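Local coordinates for mutT/nudix family protein (Listeria innocua, PDB 3I9X) that probably acts as a hydrolase of the Nudix family, the chain being the N-terminal part of a longer protein and carrying its Nudix domain, at residues Pro25-Thr36 against Gly116-Val127; His47-Leu55 against Glu65-Gly73. All blocks are in the same frame, centred on the assembly; numbering follows the deposited sequence.

Contact 1 of 2, residues Pro25-Thr36 against Gly116-Val127; sequences PDGYTSDMILTT and GWIISRAFYAIV
Ser120 and Asp31 show how a parallel strand pair can bury a carboxylate on one of its faces. Ser120 OG gives its hydrogen to Asp31 OD2 at 2.8 Å, meeting the anti lone pair, while Thr29 OG1, on the same strand as the aspartate, donates to that oxygen at 3.0 Å from above the carboxylate plane. Thr29 can do so because its OG1 sits between the backbone N and the carbonyl carbon (chi1 65°), 3.4 Å from Ser120 CB. Two hydroxyls thus converge on OD2 and restrict how the carboxylate can turn, and a bound glycerol, probably from the crystallisation liquor, also bonds OD2.

On the other face, the hydroxyl end of Tyr28 lies alongside Arg121 CB and CG, with OH 3.7 Å from Arg121 CB, while the arginine leads its guanidinium away. Their polar ends go to Asp108 of the second subunit and to Gly105 O, respectively.

Between these two faces runs an unbroken parallel ladder from Gly27 with Ile118 to Thr35 with Ile126. At its start Asp26 OD1, also salt-bridged to Arg23, takes the N-H of Trp117 at 2.9 Å, almost straight at 175°, and Pro25 CG rests over the six-membered ring of Trp117 in a CH-pi contact. At its far end Ala125 O is gripped twice, by Thr35 N and by Thr35 OG1 (3.0 Å).

The pair lies inside the mixed Nudix sheet: helix 82-94 packs against Tyr28, Ser30 and Leu34, helix 161-177 against Ile33 and Tyr124, and strand 102-107 continues the sheet beyond 118-126.

Contact 2 of 2, residues His47-Leu55 against Glu65-Gly73; sequences HILLIKRSL and EGGKWAVPG
Ile51 and Ala70 form a hydrogen-bonded pair in a short antiparallel ladder of the Nudix fold, a case in which backbone bonding carries on past the paired strands into the turn at Glu65-Lys68. Both backbone bonds of the pair are made, Ile51 N to Ala70 O at 2.8 Å and Ala70 N back to Ile51 O, the latter donor standing above the carbonyl plane. Farther along, Arg53 N reaches Lys68 O at 2.7 Å with a nearly straight N-H (174°). Gly67 N then turns to Arg53 O, again from above the carbonyl plane, inside the type II turn that runs from Glu65 to Lys68.

Aromatic packing belongs to Trp69. In the neighbouring non-hydrogen-bonded pair, Lys52 lays its CB over the six-membered ring, 3.7 Å from the centroid and 5° off the normal, as a CH-pi contact. The edge of the same ring meets the backbone of Leu50, its CZ3 being 3.4 Å from Leu50 O, and Phe147 adds an edge-to-face partner.

Apolar contacts continue toward the core, where Leu50 CD2 meets Val71 CG1 at 3.6 Å and Ile51 CD1 approaches the ring of Pro72. Helix 161-177 packs on Ala70 and Val71 through His161, Met164 and Leu165.

Among the charged groups, Lys68 NZ and Glu65 OE2 make a salt bridge across the turn, and Glu65 OE1 accepts from Phe159 N. Arg53 points its CB toward the turn; its CD already lies by Glu65 O, and the bend at chi3 (60°) turns NE across the Glu65 side chain. There NE, hydrogen-bonded to Met64 O, lies 3.6 Å from Glu65 CB.

In the fold
From the N terminus the chain first lays down strand 27-40, then returns antiparallel as strand 43-52. Contact 2 closes a short loop, joining 47-55 to 65-73 with nine residues between them. Helix 82-94 and strand 102-107 follow before strand 118-126 comes back beside the first strand, so contact 1 closes a long loop of 79 residues, and contact 2 is nested within it. Strand 27-40 of contact 1 is paired with both strands of contact 2: Thr36 O probably bonds His47 N, and Met32 N probably bonds Pro72 O. Together they tie strands 118-126, 27-40, 43-52 and 69-75 into one mixed sheet, with helix 161-177 packing against each contact.

Contact 1 of 2, residues Pro25-Thr36 against Gly116-Val127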
loop_
_atom_site.group_PDB
_atom_site.type_symbol
_atom_site.label_atom_id
_atom_site.label_comp_id
_atom_site.label_asym_id
_atom_site.label_seq_id
_atom_site.Cartn_x
_atom_site.Cartn_y
_atom_site.Cartn_z
ATOM N N PRO A 25 2.100 -5.980 14.006
ATOM C CA PRO A 25 0.889 -6.430 13.307
ATOM C C PRO A 25 0.772 -7.940 13.292
ATOM O O PRO A 25 1.759 -8.672 13.329
ATOM C CB PRO A 25 1.070 -5.906 11.879
ATOM C CG PRO A 25 2.198 -4.894 11.969
ATOM C CD PRO A 25 3.079 -5.425 13.055
ATOM N N ASP A 26 -0.459 -8.385 13.203
ATOM C CA ASP A 26 -0.767 -9.799 13.226
ATOM C C ASP A 26 -0.716 -10.431 11.865
ATOM O O ASP A 26 -0.691 -11.669 11.755
ATOM C CB ASP A 26 -2.130 -9.978 13.867
ATOM C CG ASP A 26 -2.098 -9.593 15.295
ATOM O OD1 ASP A 26 -2.998 -8.874 15.785
ATOM O OD2 ASP A 26 -1.081 -9.977 15.923
ATOM N N GLY A 27 -0.639 -9.618 10.812
ATOM C CA GLY A 27 -0.685 -10.199 9.472
ATOM C C GLY A 27 -0.643 -9.183 8.357
ATOM O O GLY A 27 -1.025 -8.041 8.526
ATOM N N TYR A 28 -0.174 -9.653 7.214
ATOM C CA TYR A 28 -0.162 -8.908 5.994
ATOM C C TYR A 28 -0.798 -9.794 4.963
ATOM O O TYR A 28 -0.325 -10.910 4.759
ATOM C CB TYR A 28 1.307 -8.653 5.615
ATOM C CG TYR A 28 1.556 -7.772 4.429
ATOM C CD1 TYR A 28 0.771 -6.629 4.181
ATOM C CD2 TYR A 28 2.653 -8.003 3.597
ATOM C CE1 TYR A 28 1.051 -5.803 3.118
ATOM C CE2 TYR A 28 2.933 -7.176 2.535
ATOM C CZ TYR A 28 2.145 -6.067 2.290
ATOM O OH TYR A 28 2.449 -5.236 1.203
ATOM N N THR A 29 -1.820 -9.279 4.271
ATOM C CA THR A 29 -2.476 -10.013 3.194
ATOM C C THR A 29 -2.417 -9.308 1.830
ATOM O O THR A 29 -2.218 -8.101 1.736
ATOM C CB THR A 29 -3.947 -10.327 3.519
ATOM O OG1 THR A 29 -4.664 -9.107 3.612
ATOM C CG2 THR A 29 -4.077 -11.046 4.854
ATOM N N SER A 30 -2.521 -10.126 0.791
ATOM C CA SER A 30 -2.607 -9.714 -0.591
ATOM C C SER A 30 -4.000 -10.103 -1.073
ATOM O O SER A 30 -4.304 -11.291 -1.167
ATOM C CB SER A 30 -1.571 -10.480 -1.382
ATOM O OG SER A 30 -1.290 -9.837 -2.596
ATOM N N ASP A 31 -4.872 -9.122 -1.270
ATOM C CA ASP A 31 -6.267 -9.370 -1.692
ATOM C C ASP A 31 -6.517 -8.866 -3.110
ATOM O O ASP A 31 -6.046 -7.785 -3.489
ATOM C CB ASP A 31 -7.216 -8.714 -0.681
ATOM C CG ASP A 31 -7.144 -9.386 0.683
ATOM O OD1 ASP A 31 -7.290 -10.633 0.705
ATOM O OD2 ASP A 31 -6.898 -8.698 1.710
ATOM N N MET A 32 -7.279 -9.655 -3.867
ATOM C CA MET A 32 -7.430 -9.496 -5.307
ATOM C C MET A 32 -8.871 -9.260 -5.749
ATOM O O MET A 32 -9.734 -10.122 -5.587
ATOM C CB MET A 32 -6.938 -10.748 -6.020
ATOM C CG MET A 32 -5.502 -11.221 -5.557
ATOM S SD MET A 32 -4.755 -12.497 -6.667
ATOM C CE MET A 32 -5.740 -11.953 -8.130
ATOM N N ILE A 33 -9.124 -8.099 -6.319
ATOM C CA ILE A 33 -10.367 -7.845 -7.037
ATOM C C ILE A 33 -10.173 -8.419 -8.438
ATOM O O ILE A 33 -9.455 -7.851 -9.280
ATOM C CB ILE A 33 -10.653 -6.390 -7.074
ATOM C CG1 ILE A 33 -10.896 -5.895 -5.649
ATOM C CG2 ILE A 33 -11.828 -6.057 -7.922
ATOM C CD1 ILE A 33 -12.179 -6.318 -5.153
ATOM N N LEU A 34 -10.818 -9.546 -8.677
ATOM C CA LEU A 34 -10.661 -10.294 -9.913
ATOM C C LEU A 34 -11.845 -10.119 -10.828
ATOM O O LEU A 34 -12.911 -10.711 -10.589
ATOM C CB LEU A 34 -10.520 -11.773 -9.573
ATOM C CG LEU A 34 -9.754 -12.708 -10.465
ATOM C CD1 LEU A 34 -8.568 -11.941 -11.028
ATOM C CD2 LEU A 34 -9.270 -13.949 -9.640
ATOM N N THR A 35 -11.667 -9.332 -11.879
ATOM C CA THR A 35 -12.796 -8.931 -12.730
ATOM C C THR A 35 -12.707 -9.374 -14.174
ATOM O O THR A 35 -11.625 -9.714 -14.677
ATOM C CB THR A 35 -12.997 -7.431 -12.705
ATOM O OG1 THR A 35 -11.989 -6.778 -13.467
ATOM C CG2 THR A 35 -12.976 -6.889 -11.269
ATOM N N THR A 36 -13.865 -9.393 -14.826
ATOM C CA THR A 36 -13.979 -9.615 -16.268
ATOM C C THR A 36 -15.141 -8.796 -16.800
ATOM O O THR A 36 -15.862 -8.149 -16.041
ATOM C CB THR A 36 -14.144 -11.076 -16.647
ATOM O OG1 THR A 36 -14.011 -11.218 -18.068
ATOM C CG2 THR A 36 -15.481 -11.620 -16.222
ATOM N N GLY A 116 -7.466 -9.726 14.175
ATOM C CA GLY A 116 -6.348 -8.935 14.733
ATOM C C GLY A 116 -5.949 -7.682 13.924
ATOM O O GLY A 116 -6.773 -7.050 13.268
ATOM N N TRP A 117 -4.679 -7.307 14.006
ATOM C CA TRP A 117 -4.159 -6.132 13.268
ATOM C C TRP A 117 -3.637 -6.640 11.909
ATOM O O TRP A 117 -2.503 -7.150 11.823
ATOM C CB TRP A 117 -3.058 -5.450 14.103
ATOM C CG TRP A 117 -2.438 -4.213 13.520
ATOM C CD1 TRP A 117 -2.878 -3.492 12.465
ATOM C CD2 TRP A 117 -1.288 -3.528 14.030
ATOM N NE1 TRP A 117 -2.054 -2.408 12.260
ATOM C CE2 TRP A 117 -1.071 -2.411 13.213
ATOM C CE3 TRP A 117 -0.427 -3.754 15.108
ATOM C CZ2 TRP A 117 -0.031 -1.504 13.444
ATOM C CZ3 TRP A 117 0.625 -2.862 15.333
ATOM C CH2 TRP A 117 0.813 -1.755 14.506
ATOM N N ILE A 118 -4.496 -6.623 10.883
ATOM C CA ILE A 118 -4.101 -7.244 9.596
ATOM C C ILE A 118 -4.164 -6.166 8.528
ATOM O O ILE A 118 -5.148 -5.430 8.427
ATOM C CB ILE A 118 -4.951 -8.506 9.260
ATOM C CG1 ILE A 118 -4.707 -9.601 10.309
ATOM C CG2 ILE A 118 -4.577 -9.083 7.909
ATOM C CD1 ILE A 118 -5.837 -10.591 10.424
ATOM N N ILE A 119 -3.061 -6.022 7.810
ATOM C CA ILE A 119 -2.909 -4.997 6.798
ATOM C C ILE A 119 -3.041 -5.697 5.456
ATOM O O ILE A 119 -2.359 -6.723 5.208
ATOM C CB ILE A 119 -1.537 -4.343 6.915
ATOM C CG1 ILE A 119 -1.422 -3.607 8.269
ATOM C CG2 ILE A 119 -1.272 -3.388 5.760
ATOM C CD1 ILE A 119 -0.013 -3.752 8.888
ATOM N N SER A 120 -3.977 -5.200 4.642
ATOM C CA SER A 120 -4.214 -5.742 3.314
ATOM C C SER A 120 -3.670 -4.860 2.200
ATOM O O SER A 120 -4.018 -3.709 2.116
ATOM C CB SER A 120 -5.710 -5.925 3.074
ATOM O OG SER A 120 -5.948 -6.013 1.687
ATOM N N ARG A 121 -2.874 -5.445 1.319
ATOM C CA ARG A 121 -2.450 -4.842 0.081
ATOM C C ARG A 121 -3.393 -5.329 -1.033
ATOM O O ARG A 121 -3.501 -6.520 -1.332
ATOM C CB ARG A 121 -0.985 -5.217 -0.171
ATOM C CG ARG A 121 -0.283 -4.659 -1.454
ATOM C CD ARG A 121 -0.667 -3.325 -1.767
ATOM N NE ARG A 121 0.269 -2.643 -2.645
ATOM C CZ ARG A 121 0.070 -1.416 -3.132
ATOM N NH1 ARG A 121 -1.037 -0.745 -2.846
ATOM N NH2 ARG A 121 1.004 -0.846 -3.900
ATOM N N ALA A 122 -4.119 -4.407 -1.631
ATOM C CA ALA A 122 -5.160 -4.788 -2.562
ATOM C C ALA A 122 -4.778 -4.519 -4.019
ATOM O O ALA A 122 -4.166 -3.493 -4.340
ATOM C CB ALA A 122 -6.409 -4.104 -2.196
ATOM N N PHE A 123 -5.090 -5.465 -4.877
ATOM C CA PHE A 123 -4.793 -5.378 -6.286
ATOM C C PHE A 123 -6.083 -5.646 -7.056
ATOM O O PHE A 123 -6.959 -6.381 -6.543
ATOM C CB PHE A 123 -3.803 -6.472 -6.688
ATOM C CG PHE A 123 -2.433 -6.385 -6.014
ATOM C CD1 PHE A 123 -1.346 -5.769 -6.664
ATOM C CD2 PHE A 123 -2.205 -7.016 -4.800
ATOM C CE1 PHE A 123 -0.083 -5.710 -6.079
ATOM C CE2 PHE A 123 -0.939 -6.979 -4.197
ATOM C CZ PHE A 123 0.121 -6.312 -4.833
ATOM N N TYR A 124 -6.204 -5.106 -8.269
ATOM C CA TYR A 124 -7.183 -5.648 -9.216
ATOM C C TYR A 124 -6.565 -6.230 -10.471
ATOM O O TYR A 124 -5.458 -5.900 -10.830
ATOM C CB TYR A 124 -8.212 -4.616 -9.618
ATOM C CG TYR A 124 -7.795 -3.472 -10.542
ATOM C CD1 TYR A 124 -7.752 -3.629 -11.916
ATOM C CD2 TYR A 124 -7.571 -2.213 -10.027
ATOM C CE1 TYR A 124 -7.459 -2.544 -12.754
ATOM C CE2 TYR A 124 -7.259 -1.128 -10.841
ATOM C CZ TYR A 124 -7.209 -1.295 -12.202
ATOM O OH TYR A 124 -6.889 -0.198 -12.985
ATOM N N ALA A 125 -7.314 -7.087 -11.135
ATOM C CA ALA A 125 -6.934 -7.621 -12.436
ATOM C C ALA A 125 -8.187 -7.722 -13.300
ATOM O O ALA A 125 -9.299 -7.946 -12.783
ATOM C CB ALA A 125 -6.295 -8.993 -12.280
ATOM N N ILE A 126 -7.992 -7.560 -14.609
ATOM C CA ILE A 126 -9.033 -7.757 -15.608
ATOM C C ILE A 126 -8.643 -8.935 -16.489
ATOM O O ILE A 126 -7.690 -8.864 -17.241
ATOM C CB ILE A 126 -9.260 -6.503 -16.425
ATOM C CG1 ILE A 126 -9.670 -5.362 -15.508
ATOM C CG2 ILE A 126 -10.361 -6.712 -17.506
ATOM C CD1 ILE A 126 -9.372 -4.022 -16.079
ATOM N N VAL A 127 -9.352 -10.048 -16.365
ATOM C CA VAL A 127 -8.963 -11.260 -17.062
ATOM C C VAL A 127 -10.083 -11.655 -18.014
ATOM O O VAL A 127 -11.152 -11.063 -17.974
ATOM C CB VAL A 127 -8.591 -12.355 -16.065
ATOM C CG1 VAL A 127 -7.619 -11.783 -15.013
ATOM C CG2 VAL A 127 -9.841 -12.925 -15.389
#

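Contact 2 of 2, residues His47-Leu55 against Glu65-Gly73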
loop_
_atom_site.group_PDB
_atom_site.type_symbol
_atom_site.label_atom_id
_atom_site.label_comp_id
_atom_site.label_asym_id
_atom_site.label_seq_id
_atom_site.Cartn_x
_atom_site.Cartn_y
_atom_site.Cartn_z
ATOM N N HIS A 47 -17.927 -7.919 -14.190
ATOM C CA HIS A 47 -18.196 -8.966 -13.193
ATOM C C HIS A 47 -17.003 -9.185 -12.275
ATOM O O HIS A 47 -15.843 -8.999 -12.692
ATOM C CB HIS A 47 -18.491 -10.301 -13.886
ATOM C CG HIS A 47 -19.837 -10.382 -14.530
ATOM N ND1 HIS A 47 -20.265 -9.478 -15.481
ATOM C CD2 HIS A 47 -20.860 -11.260 -14.351
ATOM C CE1 HIS A 47 -21.489 -9.806 -15.866
ATOM N NE2 HIS A 47 -21.872 -10.886 -15.201
ATOM N N ILE A 48 -17.277 -9.677 -11.057
ATOM C CA ILE A 48 -16.252 -9.998 -10.079
ATOM C C ILE A 48 -16.368 -11.432 -9.543
ATOM O O ILE A 48 -17.486 -11.924 -9.306
ATOM C CB ILE A 48 -16.256 -8.954 -8.946
ATOM C CG1 ILE A 48 -15.185 -9.266 -7.939
ATOM C CG2 ILE A 48 -17.654 -8.849 -8.243
ATOM C CD1 ILE A 48 -14.929 -8.173 -6.921
ATOM N N LEU A 49 -15.219 -12.113 -9.394
ATOM C CA LEU A 49 -15.160 -13.412 -8.734
ATOM C C LEU A 49 -15.065 -13.288 -7.205
ATOM O O LEU A 49 -14.152 -12.661 -6.648
ATOM C CB LEU A 49 -13.981 -14.251 -9.200
ATOM C CG LEU A 49 -14.115 -15.739 -8.877
ATOM C CD1 LEU A 49 -15.077 -16.469 -9.848
ATOM C CD2 LEU A 49 -12.735 -16.493 -8.889
ATOM N N LEU A 50 -15.976 -13.952 -6.511
ATOM C CA LEU A 50 -15.975 -13.931 -5.054
ATOM C C LEU A 50 -16.180 -15.321 -4.506
ATOM O O LEU A 50 -16.742 -16.178 -5.183
ATOM C CB LEU A 50 -17.050 -13.016 -4.541
ATOM C CG LEU A 50 -16.982 -11.552 -4.888
ATOM C CD1 LEU A 50 -18.350 -10.854 -4.449
ATOM C CD2 LEU A 50 -15.783 -10.892 -4.258
ATOM N N ILE A 51 -15.700 -15.510 -3.276
ATOM C CA ILE A 51 -15.634 -16.800 -2.646
ATOM C C ILE A 51 -16.335 -16.733 -1.264
ATOM O O ILE A 51 -15.983 -15.941 -0.365
ATOM C CB ILE A 51 -14.179 -17.239 -2.479
ATOM C CG1 ILE A 51 -13.436 -17.229 -3.845
ATOM C CG2 ILE A 51 -14.096 -18.623 -1.805
ATOM C CD1 ILE A 51 -11.986 -17.687 -3.743
ATOM N N LYS A 52 -17.347 -17.568 -1.088
ATOM C CA LYS A 52 -18.113 -17.512 0.186
ATOM C C LYS A 52 -17.294 -18.189 1.263
ATOM O O LYS A 52 -16.814 -19.294 1.066
ATOM C CB LYS A 52 -19.436 -18.198 0.010
ATOM C CG LYS A 52 -20.424 -18.104 1.178
ATOM C CD LYS A 52 -21.598 -19.027 0.883
ATOM C CE LYS A 52 -22.927 -18.295 0.880
ATOM N NZ LYS A 52 -23.968 -19.131 0.216
ATOM N N ARG A 53 -17.095 -17.513 2.385
ATOM C CA ARG A 53 -16.423 -18.154 3.523
ATOM C C ARG A 53 -17.265 -19.301 4.092
ATOM O O ARG A 53 -18.476 -19.183 4.231
ATOM C CB ARG A 53 -16.118 -17.155 4.615
ATOM C CG ARG A 53 -15.013 -16.138 4.204
ATOM C CD ARG A 53 -14.730 -15.181 5.326
ATOM N NE ARG A 53 -14.265 -15.862 6.540
ATOM C CZ ARG A 53 -13.032 -16.324 6.740
ATOM N NH1 ARG A 53 -12.078 -16.178 5.826
ATOM N NH2 ARG A 53 -12.745 -16.933 7.869
ATOM N N SER A 54 -16.599 -20.405 4.361
ATOM C CA SER A 54 -17.194 -21.536 5.056
ATOM C C SER A 54 -17.949 -21.117 6.329
ATOM O O SER A 54 -17.560 -20.175 7.021
ATOM C CB SER A 54 -16.100 -22.573 5.410
ATOM O OG SER A 54 -16.661 -23.691 6.099
ATOM N N LEU A 55 -19.033 -21.824 6.631
ATOM C CA LEU A 55 -19.715 -21.687 7.956
ATOM C C LEU A 55 -18.831 -22.065 9.144
ATOM O O LEU A 55 -18.938 -21.477 10.225
ATOM C CB LEU A 55 -21.036 -22.491 7.990
ATOM C CG LEU A 55 -22.126 -22.033 6.983
ATOM C CD1 LEU A 55 -23.309 -23.008 6.955
ATOM C CD2 LEU A 55 -22.585 -20.622 7.256
ATOM N N GLU A 65 -16.425 -14.441 10.217
ATOM C CA GLU A 65 -17.095 -14.006 9.017
ATOM C C GLU A 65 -17.702 -15.158 8.208
ATOM O O GLU A 65 -17.769 -15.066 6.992
ATOM C CB GLU A 65 -16.101 -13.186 8.176
ATOM C CG GLU A 65 -15.602 -11.915 8.885
ATOM C CD GLU A 65 -16.690 -10.878 9.042
ATOM O OE1 GLU A 65 -16.812 -9.953 8.221
ATOM O OE2 GLU A 65 -17.484 -11.001 9.972
ATOM N N GLY A 66 -18.133 -16.235 8.876
ATOM C CA GLY A 66 -18.626 -17.408 8.179
ATOM C C GLY A 66 -19.834 -17.109 7.293
ATOM O O GLY A 66 -20.686 -16.265 7.615
ATOM N N GLY A 67 -19.901 -17.790 6.163
ATOM C CA GLY A 67 -20.966 -17.554 5.219
ATOM C C GLY A 67 -20.939 -16.240 4.437
ATOM O O GLY A 67 -21.855 -16.009 3.646
ATOM N N LYS A 68 -19.924 -15.386 4.642
ATOM C CA LYS A 68 -19.858 -14.086 3.958
ATOM C C LYS A 68 -18.935 -14.186 2.746
ATOM O O LYS A 68 -17.987 -14.959 2.743
ATOM C CB LYS A 68 -19.374 -12.987 4.898
ATOM C CG LYS A 68 -20.374 -12.677 6.039
ATOM C CD LYS A 68 -19.786 -11.628 6.979
ATOM C CE LYS A 68 -20.751 -11.145 8.055
ATOM N NZ LYS A 68 -20.192 -9.941 8.787
ATOM N N TRP A 69 -19.264 -13.437 1.705
ATOM C CA TRP A 69 -18.465 -13.431 0.464
ATOM C C TRP A 69 -17.187 -12.600 0.615
ATOM O O TRP A 69 -17.196 -11.513 1.184
ATOM C CB TRP A 69 -19.340 -12.898 -0.681
ATOM C CG TRP A 69 -20.459 -13.807 -1.031
ATOM C CD1 TRP A 69 -21.751 -13.764 -0.544
ATOM C CD2 TRP A 69 -20.417 -14.907 -1.945
ATOM N NE1 TRP A 69 -22.498 -14.776 -1.104
ATOM C CE2 TRP A 69 -21.710 -15.505 -1.945
ATOM C CE3 TRP A 69 -19.410 -15.473 -2.735
ATOM C CZ2 TRP A 69 -22.019 -16.627 -2.707
ATOM C CZ3 TRP A 69 -19.723 -16.592 -3.512
ATOM C CH2 TRP A 69 -21.032 -17.142 -3.499
ATOM N N ALA A 70 -16.081 -13.117 0.107
ATOM C CA ALA A 70 -14.798 -12.452 0.197
ATOM C C ALA A 70 -14.118 -12.488 -1.174
ATOM O O ALA A 70 -14.321 -13.441 -1.937
ATOM C CB ALA A 70 -13.887 -13.166 1.206
ATOM N N VAL A 71 -13.275 -11.487 -1.439
ATOM C CA VAL A 71 -12.409 -11.559 -2.612
ATOM C C VAL A 71 -11.395 -12.666 -2.410
ATOM O O VAL A 71 -11.023 -12.971 -1.296
ATOM C CB VAL A 71 -11.721 -10.210 -2.945
ATOM C CG1 VAL A 71 -12.791 -9.188 -3.175
ATOM C CG2 VAL A 71 -10.693 -9.770 -1.846
ATOM N N PRO A 72 -10.943 -13.269 -3.486
ATOM C CA PRO A 72 -9.767 -14.118 -3.355
ATOM C C PRO A 72 -8.549 -13.380 -2.771
ATOM O O PRO A 72 -8.387 -12.165 -2.972
ATOM C CB PRO A 72 -9.462 -14.495 -4.789
ATOM C CG PRO A 72 -10.791 -14.204 -5.539
ATOM C CD PRO A 72 -11.343 -13.072 -4.872
ATOM N N GLY A 73 -7.723 -14.133 -2.042
ATOM C CA GLY A 73 -6.467 -13.621 -1.510
ATOM C C GLY A 73 -5.880 -14.561 -0.486
ATOM O O GLY A 73 -6.376 -15.667 -0.288
#